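Local coordinates for ORF131 protein (Ralstonia metallidurans, PDB 2WTP) that binds copper(II) and probably takes part in bacterial heavy-metal resistance, at residues T49-P54 and A95-D100; R62-K67 and E79-R84; V73-G78 and V120-S125. All blocks are in the same frame, centred on the assembly; numbering follows the deposited sequence. Where two conformers were deposited one is given.

Contact 1 (T49-P54 and A95-D100)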
loop_
_atom_site.group_PDB
_atom_site.type_symbol
_atom_site.label_atom_id
_atom_site.label_comp_id
_atom_site.label_asym_id
_atom_site.label_seq_id
_atom_site.Cartn_x
_atom_site.Cartn_y
_atom_site.Cartn_z
ATOM N N THR A 49 11.096 2.196 16.803
ATOM C CA THR A 49 12.452 2.249 16.290
ATOM C C THR A 49 12.856 0.894 15.713
ATOM O O THR A 49 13.742 0.886 14.805
ATOM C CB THR A 49 13.340 2.688 17.466
ATOM O OG1 THR A 49 12.880 4.023 17.828
ATOM C CG2 THR A 49 14.835 2.786 17.090
ATOM N N LEU A 50 12.243 -0.220 16.109
ATOM C CA LEU A 50 12.546 -1.508 15.480
ATOM C C LEU A 50 12.049 -1.590 14.084
ATOM O O LEU A 50 12.437 -2.525 13.367
ATOM C CB LEU A 50 11.916 -2.657 16.275
ATOM C CG LEU A 50 12.524 -2.687 17.682
ATOM C CD1 LEU A 50 11.644 -3.740 18.511
ATOM C CD2 LEU A 50 14.020 -3.024 17.727
ATOM N N TYR A 51 11.241 -0.662 13.618
ATOM C CA TYR A 51 10.636 -0.726 12.308
ATOM C C TYR A 51 11.055 0.323 11.347
ATOM O O TYR A 51 10.508 0.504 10.222
ATOM C CB TYR A 51 9.054 -0.733 12.469
ATOM C CG TYR A 51 8.568 -2.027 13.099
ATOM C CD1 TYR A 51 8.313 -3.150 12.323
ATOM C CD2 TYR A 51 8.437 -2.126 14.487
ATOM C CE1 TYR A 51 7.856 -4.369 12.869
ATOM C CE2 TYR A 51 8.013 -3.369 15.045
ATOM C CZ TYR A 51 7.756 -4.451 14.221
ATOM O OH TYR A 51 7.342 -5.706 14.763
ATOM N N GLY A 52 12.007 1.175 11.781
ATOM C CA GLY A 52 12.506 2.267 10.875
ATOM C C GLY A 52 12.705 3.522 11.617
ATOM O O GLY A 52 12.918 3.592 12.803
ATOM N N ASP A 53 12.688 4.615 10.849
ATOM C CA ASP A 53 13.131 5.924 11.331
ATOM C C ASP A 53 12.224 7.018 10.843
ATOM O O ASP A 53 11.793 6.986 9.669
ATOM C CB ASP A 53 14.590 6.179 10.755
ATOM C CG ASP A 53 15.588 5.135 11.291
ATOM O OD1 ASP A 53 15.850 5.312 12.505
ATOM O OD2 ASP A 53 16.024 4.261 10.551
ATOM N N PRO A 54 11.975 8.041 11.597
ATOM C CA PRO A 54 11.294 9.232 11.067
ATOM C C PRO A 54 11.977 9.812 9.847
ATOM O O PRO A 54 13.258 9.714 9.690
ATOM C CB PRO A 54 11.401 10.246 12.215
ATOM C CG PRO A 54 11.610 9.403 13.441
ATOM C CD PRO A 54 12.335 8.171 13.015
ATOM N N ALA A 95 12.431 0.050 8.001
ATOM C CA ALA A 95 13.655 -0.703 8.140
ATOM C C ALA A 95 13.785 -1.779 7.096
ATOM O O ALA A 95 12.826 -2.092 6.357
ATOM C CB ALA A 95 13.644 -1.340 9.578
ATOM N N GLN A 96 14.940 -2.458 7.082
ATOM C CA GLN A 96 15.202 -3.586 6.205
ATOM C C GLN A 96 14.901 -4.844 6.967
ATOM O O GLN A 96 15.613 -5.205 7.899
ATOM C CB GLN A 96 16.695 -3.555 5.785
ATOM C CG GLN A 96 17.062 -2.318 5.013
ATOM C CD GLN A 96 16.469 -2.172 3.575
ATOM O OE1 GLN A 96 16.088 -3.160 2.932
ATOM N NE2 GLN A 96 16.501 -0.972 3.051
ATOM N N MET A 97 13.790 -5.491 6.604
ATOM C CA MET A 97 13.305 -6.608 7.380
ATOM C C MET A 97 13.698 -7.950 6.876
ATOM O O MET A 97 13.596 -8.231 5.680
ATOM C CB MET A 97 11.733 -6.557 7.398
ATOM C CG MET A 97 11.214 -5.285 7.996
ATOM S SD MET A 97 11.885 -4.980 9.635
ATOM C CE MET A 97 10.802 -3.620 10.037
ATOM N N VAL A 98 14.090 -8.886 7.761
ATOM C CA VAL A 98 14.516 -10.191 7.256
ATOM C C VAL A 98 13.361 -11.061 6.712
ATOM O O VAL A 98 13.542 -11.875 5.851
ATOM C CB VAL A 98 15.317 -10.904 8.403
ATOM C CG1 VAL A 98 14.349 -11.291 9.600
ATOM C CG2 VAL A 98 16.080 -12.081 7.836
ATOM N N ARG A 99 12.176 -10.816 7.285
ATOM C CA ARG A 99 10.968 -11.480 6.850
ATOM C C ARG A 99 9.866 -10.454 6.854
ATOM O O ARG A 99 9.956 -9.387 7.512
ATOM C CB ARG A 99 10.575 -12.657 7.757
ATOM C CG ARG A 99 10.352 -12.283 9.104
ATOM C CD ARG A 99 9.995 -13.538 10.011
ATOM N NE ARG A 99 11.081 -14.515 10.101
ATOM C CZ ARG A 99 12.063 -14.455 11.005
ATOM N NH1 ARG A 99 12.098 -13.463 11.886
ATOM N NH2 ARG A 99 13.024 -15.363 11.015
ATOM N N ASP A 100 8.773 -10.765 6.157
ATOM C CA ASP A 100 7.610 -9.852 6.206
ATOM C C ASP A 100 7.143 -9.630 7.637
ATOM O O ASP A 100 7.182 -10.617 8.487
ATOM C CB ASP A 100 6.398 -10.452 5.474
ATOM C CG ASP A 100 6.607 -10.626 4.012
ATOM O OD1 ASP A 100 7.673 -10.355 3.394
ATOM O OD2 ASP A 100 5.625 -10.982 3.328
#
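Tyr-51 and Gly-52 meet Ala-95 where a type I beta turn, Thr-49 to Gly-52, carries the chain from helix 37-49 into edge strand 52-55. The partner, 95-100, is irregular chain between strands 88-94 and 101-104. One backbone bond joins them directly: Ala-95 N donates to Tyr-51 O over 3.0 Å, nearly straight at the hydrogen (162°), yet the donor stands above the carbonyl plane and not on a lone pair. The same oxygen also accepts the indole NE1 of Trp-92, so two N-H groups hold this turn carbonyl. Gly-52, the first residue beyond the helix to leave helical backbone angles, has a positive phi of 140° and no CB, and its CA comes within 3.6 Å of Ala-95 N. Apolar packing completes the contact. The methyl CB of Ala-95 points at the turn and rests 3.5 Å from Tyr-51 C, against the peptide unit that takes the bond. Met-97 works from farther along the loop: its chain bends at chi2 (-54°), which brings CE back toward the turn, crossing the Tyr-51 side chain at about a right angle. The methyl approaches the ring obliquely near CD1 and also touches Tyr-51 CA. Beyond these segments Tyr-51 and Met-97 both pack on Ile-122 of strand 119-123, while His-47 of the helix meets the tyrosine ring. The contact thereby ties the helix exit and the first strand to the loop that links the two sheets. A bound copper(II) ion lies about 4 Å from the side chain of Leu-50. Toward the loop, Leu-50 contributes its backbone: its carbonyl O sits 3.9 Å from Met-97 CE, the methyl that also reaches 3.4 Å from Tyr-51 CD1.

Contact 2 (R62-K67 and E79-R84); sequences RIIDVK and ETVAFR
Arg-62 and Glu-79 form a salt bridge beside a parallel strand pair, 63-65 with 80-84, at one side of a mixed four-stranded sheet. From CB, the Arg-62 chain starts with CG lodged between its own backbone N and carbonyl carbon (chi1 59°), then runs extended to NE. CG and CD pass loosely by Glu-79 OE2, CD at 4.0 Å. NE donates to that oxygen at 2.9 Å and NH2 to the same oxygen at 3.1 Å, a side-on grip by two nitrogens on one atom. Both arrive on its syn side and from the same face of the carboxylate. The guanidinium and carboxylate planes are only 10° apart, although the two side chains cross at about a right angle; NH2 also makes a weak bond to OE1. Ile-64 CD1 covers one face of the guanidinium, offset toward its rim. NH2 continues to Asn-74 O of strand 72-76 in the other sheet, while Glu-79 OE1 takes Asp-76 N and OE2 the hydroxyl of Tyr-72 of the second subunit. The strands themselves are laced by backbone bonds: Ala-82 N to Arg-62 O, Ile-64 N to Ala-82 O at 2.7 Å, Arg-84 N to Ile-64 O and Val-66 N to Arg-84 O. On the face of Ile-64 and Phe-83, Ile-64 CD1 packs against Val-81 CG1 at 3.6 Å and lies beside Phe-83; past the strand end, Val-66 CG2 meets the edge of the Phe-83 ring at 4.0 Å. On the Ile-63 face, CG2 of that residue touches Arg-84 CB at 3.6 Å. With both partners of the Arg-62–Glu-79 pair buried, each charge probably stabilises the other, and the shared acceptors and donors couple the strand pair to strand 72-76 and to the dimer interface.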
loop_
_atom_site.group_PDB
_atom_site.type_symbol
_atom_site.label_atom_id
_atom_site.label_comp_id
_atom_site.label_asym_id
_atom_site.label_seq_id
_atom_site.Cartn_x
_atom_site.Cartn_y
_atom_site.Cartn_z
ATOM N N ARG A 62 5.642 8.595 -1.978
ATOM C CA ARG A 62 4.178 8.735 -2.119
ATOM C C ARG A 62 3.585 9.267 -0.801
ATOM O O ARG A 62 4.287 9.176 0.221
ATOM C CB ARG A 62 3.490 7.445 -2.502
ATOM C CG ARG A 62 3.742 6.317 -1.470
ATOM C CD ARG A 62 2.858 5.031 -1.762
ATOM N NE ARG A 62 3.416 3.903 -1.021
ATOM C CZ ARG A 62 2.722 2.819 -0.758
ATOM N NH1 ARG A 62 1.440 2.759 -1.014
ATOM N NH2 ARG A 62 3.369 1.803 -0.208
ATOM N N ILE A 63 2.365 9.757 -0.854
ATOM C CA ILE A 63 1.660 10.198 0.383
ATOM C C ILE A 63 0.423 9.323 0.446
ATOM O O ILE A 63 -0.391 9.213 -0.547
ATOM C CB ILE A 63 1.215 11.651 0.237
ATOM C CG1 ILE A 63 2.407 12.532 0.148
ATOM C CG2 ILE A 63 0.431 12.075 1.465
ATOM C CD1 ILE A 63 2.071 14.009 -0.217
ATOM N N ILE A 64 0.257 8.616 1.588
ATOM C CA ILE A 64 -0.914 7.718 1.766
ATOM C C ILE A 64 -1.885 8.502 2.675
ATOM O O ILE A 64 -1.528 8.951 3.765
ATOM C CB ILE A 64 -0.467 6.430 2.481
ATOM C CG1 ILE A 64 0.402 5.599 1.528
ATOM C CG2 ILE A 64 -1.720 5.581 2.820
ATOM C CD1 ILE A 64 0.927 4.335 2.154
ATOM N N ASP A 65 -3.124 8.692 2.216
ATOM C CA ASP A 65 -4.163 9.314 3.031
ATOM C C ASP A 65 -4.663 8.294 4.089
ATOM O O ASP A 65 -5.022 7.165 3.786
ATOM C CB ASP A 65 -5.347 9.699 2.087
ATOM C CG ASP A 65 -6.247 10.769 2.665
ATOM O OD1 ASP A 65 -5.938 11.305 3.744
ATOM O OD2 ASP A 65 -7.279 11.074 2.027
ATOM N N VAL A 66 -4.670 8.704 5.342
ATOM C CA VAL A 66 -5.148 7.843 6.430
ATOM C C VAL A 66 -6.616 8.224 6.728
ATOM O O VAL A 66 -6.893 9.313 7.177
ATOM C CB VAL A 66 -4.213 8.085 7.670
ATOM C CG1 VAL A 66 -4.781 7.416 8.973
ATOM C CG2 VAL A 66 -2.767 7.564 7.374
ATOM N N LYS A 67 -7.533 7.419 6.223
ATOM C CA LYS A 67 -9.001 7.733 6.303
ATOM C C LYS A 67 -9.610 6.811 7.297
ATOM O O LYS A 67 -9.140 5.699 7.494
ATOM C CB LYS A 67 -9.585 7.493 4.940
ATOM C CG LYS A 67 -9.309 8.654 3.959
ATOM C CD LYS A 67 -9.653 10.035 4.601
ATOM C CE LYS A 67 -9.671 11.234 3.578
ATOM N NZ LYS A 67 -11.037 11.672 3.046
ATOM N N GLU A 79 11.394 1.624 2.110
ATOM C CA GLU A 79 10.590 2.696 1.442
ATOM C C GLU A 79 10.371 3.887 2.325
ATOM O O GLU A 79 10.213 3.696 3.585
ATOM C CB GLU A 79 9.233 2.077 1.100
ATOM C CG GLU A 79 8.331 2.902 0.088
ATOM C CD GLU A 79 6.949 2.252 -0.224
ATOM O OE1 GLU A 79 6.689 1.156 0.199
ATOM O OE2 GLU A 79 6.136 2.956 -0.869
ATOM N N THR A 80 10.365 5.099 1.783
ATOM C CA THR A 80 10.073 6.293 2.556
ATOM C C THR A 80 8.691 6.756 2.094
ATOM O O THR A 80 8.452 7.045 0.933
ATOM C CB THR A 80 11.084 7.438 2.346
ATOM O OG1 THR A 80 12.374 6.964 2.762
ATOM C CG2 THR A 80 10.702 8.645 3.224
ATOM N N VAL A 81 7.755 6.776 3.043
ATOM C CA VAL A 81 6.306 7.005 2.773
ATOM C C VAL A 81 5.842 8.091 3.662
ATOM O O VAL A 81 6.183 8.106 4.892
ATOM C CB VAL A 81 5.493 5.702 3.106
ATOM C CG1 VAL A 81 4.036 5.939 2.819
ATOM C CG2 VAL A 81 5.996 4.518 2.238
ATOM N N ALA A 82 5.052 8.998 3.119
ATOM C CA ALA A 82 4.417 10.008 3.961
ATOM C C ALA A 82 2.972 9.657 4.164
ATOM O O ALA A 82 2.325 9.006 3.285
ATOM C CB ALA A 82 4.542 11.399 3.257
ATOM N N PHE A 83 2.501 9.897 5.389
ATOM C CA PHE A 83 1.122 9.590 5.729
ATOM C C PHE A 83 0.411 10.878 6.073
ATOM O O PHE A 83 0.961 11.714 6.816
ATOM C CB PHE A 83 1.116 8.675 6.952
ATOM C CG PHE A 83 1.692 7.282 6.683
ATOM C CD1 PHE A 83 0.886 6.254 6.232
ATOM C CD2 PHE A 83 3.087 7.059 6.792
ATOM C CE1 PHE A 83 1.448 4.952 6.009
ATOM C CE2 PHE A 83 3.646 5.821 6.546
ATOM C CZ PHE A 83 2.817 4.753 6.130
ATOM N N ARG A 84 -0.770 11.034 5.545
ATOM C CA ARG A 84 -1.536 12.295 5.653
ATOM C C ARG A 84 -2.828 12.085 6.420
ATOM O O ARG A 84 -3.572 11.162 6.103
ATOM C CB ARG A 84 -1.834 12.795 4.215
ATOM C CG ARG A 84 -2.981 13.858 4.084
ATOM C CD ARG A 84 -2.981 14.699 2.652
ATOM N NE ARG A 84 -2.948 16.180 2.972
ATOM C CZ ARG A 84 -1.911 16.968 2.815
ATOM N NH1 ARG A 84 -0.851 16.516 2.182
ATOM N NH2 ARG A 84 -1.927 18.238 3.227
#

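Contact 3 (V73-G78 and V120-S125); sequences VNVDSG and VYIDRS. With MG (magnesium ion), chain F; CU (copper (II) ion), chain O.
A metal site shared by two subunits sits at the end of two parallel strands, 73-76 and 120-123, of a three-stranded mixed sheet. Tyr-121 N to Val-73 O, Val-75 N to Tyr-121 O and Asp-123 N to Val-75 O make a regular ladder, each bond close to straight. It brings the Asp-123 carboxylate to the metals, with CG anti to the backbone N (chi1 -176°). OD1 binds the magnesium ion at 2.1 Å, alongside several waters, and OD2 binds the copper ion at 2.1 Å. Asp-123 of the second subunit reaches the same copper through its OD1. Beyond the ladder, Ser-77 OG, in one of its two conformers, donates to Asp-123 O over 2.7 Å in the carbonyl plane, and accepts Met-97 N of the adjoining loop. On the buried face Val-75 CG2 presses closely on Val-120 CG1, 3.5 Å away, and lies 3.7 Å from Ile-122 CG1; Phe-94 touches all three residues. On the other face Asn-74 OD1 comes 3.4 Å from Tyr-121 CB, while its ND2 bonds to Asn-74 O of the second subunit. One carboxylate bridging two cations would probably stay ionised, its charge shared between them; because the Asp-123 of each subunit binds this copper, the metal joins the two chains at this strand end.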
loop_
_atom_site.group_PDB
_atom_site.type_symbol
_atom_site.label_atom_id
_atom_site.label_comp_id
_atom_site.label_asym_id
_atom_site.label_seq_id
_atom_site.Cartn_x
_atom_site.Cartn_y
_atom_site.Cartn_z
ATOM N N VAL A 73 -1.942 -1.047 4.910
ATOM C CA VAL A 73 -1.249 -0.655 3.672
ATOM C C VAL A 73 -0.029 -1.517 3.550
ATOM O O VAL A 73 0.438 -2.103 4.517
ATOM C CB VAL A 73 -0.773 0.797 3.659
ATOM C CG1 VAL A 73 -1.971 1.745 3.662
ATOM C CG2 VAL A 73 0.064 1.109 4.851
ATOM N N ASN A 74 0.495 -1.694 2.330
ATOM C CA ASN A 74 1.739 -2.443 2.090
ATOM C C ASN A 74 2.869 -1.522 1.758
ATOM O O ASN A 74 2.701 -0.679 0.888
ATOM C CB ASN A 74 1.556 -3.410 0.892
ATOM C CG ASN A 74 0.646 -4.549 1.142
ATOM O OD1 ASN A 74 0.362 -4.989 2.234
ATOM N ND2 ASN A 74 0.107 -5.086 0.048
ATOM N N VAL A 75 4.000 -1.686 2.434
ATOM C CA VAL A 75 5.227 -0.906 2.085
ATOM C C VAL A 75 6.354 -1.870 1.940
ATOM O O VAL A 75 6.370 -3.031 2.380
ATOM C CB VAL A 75 5.556 0.111 3.192
ATOM C CG1 VAL A 75 4.322 1.057 3.415
ATOM C CG2 VAL A 75 5.987 -0.566 4.544
ATOM N N ASP A 76 7.370 -1.398 1.220
ATOM C CA ASP A 76 8.592 -2.158 1.094
ATOM C C ASP A 76 9.580 -1.810 2.216
ATOM O O ASP A 76 9.637 -0.700 2.725
ATOM C CB ASP A 76 9.280 -1.791 -0.232
ATOM C CG ASP A 76 8.530 -2.306 -1.458
ATOM O OD1 ASP A 76 7.885 -3.386 -1.382
ATOM O OD2 ASP A 76 8.536 -1.541 -2.466
ATOM N N SER A 77 10.392 -2.825 2.512
ATOM C CA SER A 77 11.602 -2.509 3.351
ATOM C C SER A 77 12.335 -1.345 2.693
ATOM O O SER A 77 12.601 -1.347 1.474
ATOM C CB SER A 77 12.526 -3.698 3.338
ATOM O OG SER A 77 12.129 -4.706 4.268
ATOM N N GLY A 78 12.755 -0.356 3.483
ATOM C CA GLY A 78 13.498 0.774 2.943
ATOM C C GLY A 78 12.692 1.870 2.304
ATOM O O GLY A 78 13.229 2.880 1.919
ATOM N N VAL A 120 0.635 -1.448 9.141
ATOM C CA VAL A 120 1.530 -1.386 7.961
ATOM C C VAL A 120 2.192 -2.734 7.763
ATOM O O VAL A 120 2.844 -3.255 8.670
ATOM C CB VAL A 120 2.634 -0.360 8.222
ATOM C CG1 VAL A 120 3.489 -0.203 6.928
ATOM C CG2 VAL A 120 1.959 0.990 8.551
ATOM N N TYR A 121 1.995 -3.342 6.590
ATOM C CA TYR A 121 2.620 -4.627 6.257
ATOM C C TYR A 121 3.915 -4.303 5.530
ATOM O O TYR A 121 3.852 -3.728 4.430
ATOM C CB TYR A 121 1.623 -5.375 5.356
ATOM C CG TYR A 121 2.042 -6.795 5.138
ATOM C CD1 TYR A 121 1.343 -7.831 5.745
ATOM C CD2 TYR A 121 3.119 -7.099 4.284
ATOM C CE1 TYR A 121 1.741 -9.138 5.556
ATOM C CE2 TYR A 121 3.521 -8.487 4.055
ATOM C CZ TYR A 121 2.793 -9.444 4.770
ATOM O OH TYR A 121 3.155 -10.762 4.543
ATOM N N ILE A 122 5.041 -4.716 6.055
ATOM C CA ILE A 122 6.379 -4.378 5.529
ATOM C C ILE A 122 6.942 -5.632 4.848
ATOM O O ILE A 122 7.117 -6.685 5.461
ATOM C CB ILE A 122 7.376 -3.913 6.662
ATOM C CG1 ILE A 122 6.761 -2.718 7.422
ATOM C CG2 ILE A 122 8.639 -3.520 5.918
ATOM C CD1 ILE A 122 7.406 -2.515 8.843
ATOM N N ASP A 123 7.139 -5.578 3.532
ATOM C CA ASP A 123 7.694 -6.705 2.813
ATOM C C ASP A 123 9.180 -6.861 3.119
ATOM O O ASP A 123 9.901 -5.912 3.406
ATOM C CB ASP A 123 7.562 -6.361 1.346
ATOM C CG ASP A 123 7.994 -7.449 0.418
ATOM O OD1 ASP A 123 7.651 -8.603 0.658
ATOM O OD2 ASP A 123 8.563 -7.113 -0.611
ATOM N N ARG A 124 9.627 -8.114 3.095
ATOM C CA ARG A 124 11.013 -8.557 3.335
ATOM C C ARG A 124 11.966 -7.789 2.459
ATOM O O ARG A 124 11.676 -7.504 1.281
ATOM C CB ARG A 124 11.039 -10.073 3.057
ATOM C CG ARG A 124 12.377 -10.713 2.989
ATOM C CD ARG A 124 12.193 -12.219 2.971
ATOM N NE ARG A 124 13.281 -12.885 2.271
ATOM C CZ ARG A 124 14.534 -12.457 2.297
ATOM N NH1 ARG A 124 14.842 -11.377 3.016
ATOM N NH2 ARG A 124 15.477 -13.118 1.632
ATOM N N SER A 125 13.174 -7.508 2.984
ATOM C CA SER A 125 14.238 -6.884 2.228
ATOM C C SER A 125 14.995 -7.764 1.255
ATOM O O SER A 125 15.293 -8.894 1.561
ATOM C CB SER A 125 15.186 -6.368 3.318
ATOM O OG SER A 125 16.332 -5.806 2.648
HETATM MG MG MG F . 6.764 -10.298 -0.313
HETATM CU CU CU O . 9.039 -8.640 -1.961
HETATM O O HOH W 1 10.799 -5.034 0.282
HETATM O O HOH W 2 7.718 -11.486 1.017
HETATM O O HOH W 3 5.631 -11.894 1.315
HETATM O O HOH W 4 5.186 -9.963 0.865
HETATM O O HOH W 5 8.149 -11.195 -1.794
HETATM O O HOH W 6 5.385 -11.712 -1.308
#

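Contacts 2 and 3 are partly buried parallel strand pairs, one in each sheet, and their inner faces meet: Ile-64 packs on Val-73 and Val-81 on Val-75, consistent with the layered sheets of a cupredoxin-like fold. Both contacts touch the second subunit. Contact 1 lies nearer the surface, joins a helix-to-strand turn to irregular chain by a single backbone bond and a methionine methyl, and meets no other subunit. It touches contact 3 through Gln-96 with Ser-125 and Asp-100 with Tyr-121, but not contact 2. Their chemistry differs with place: a buried salt bridge in contact 2, metal ions at the strand end in contact 3, a backbone bond with apolar packing in contact 1.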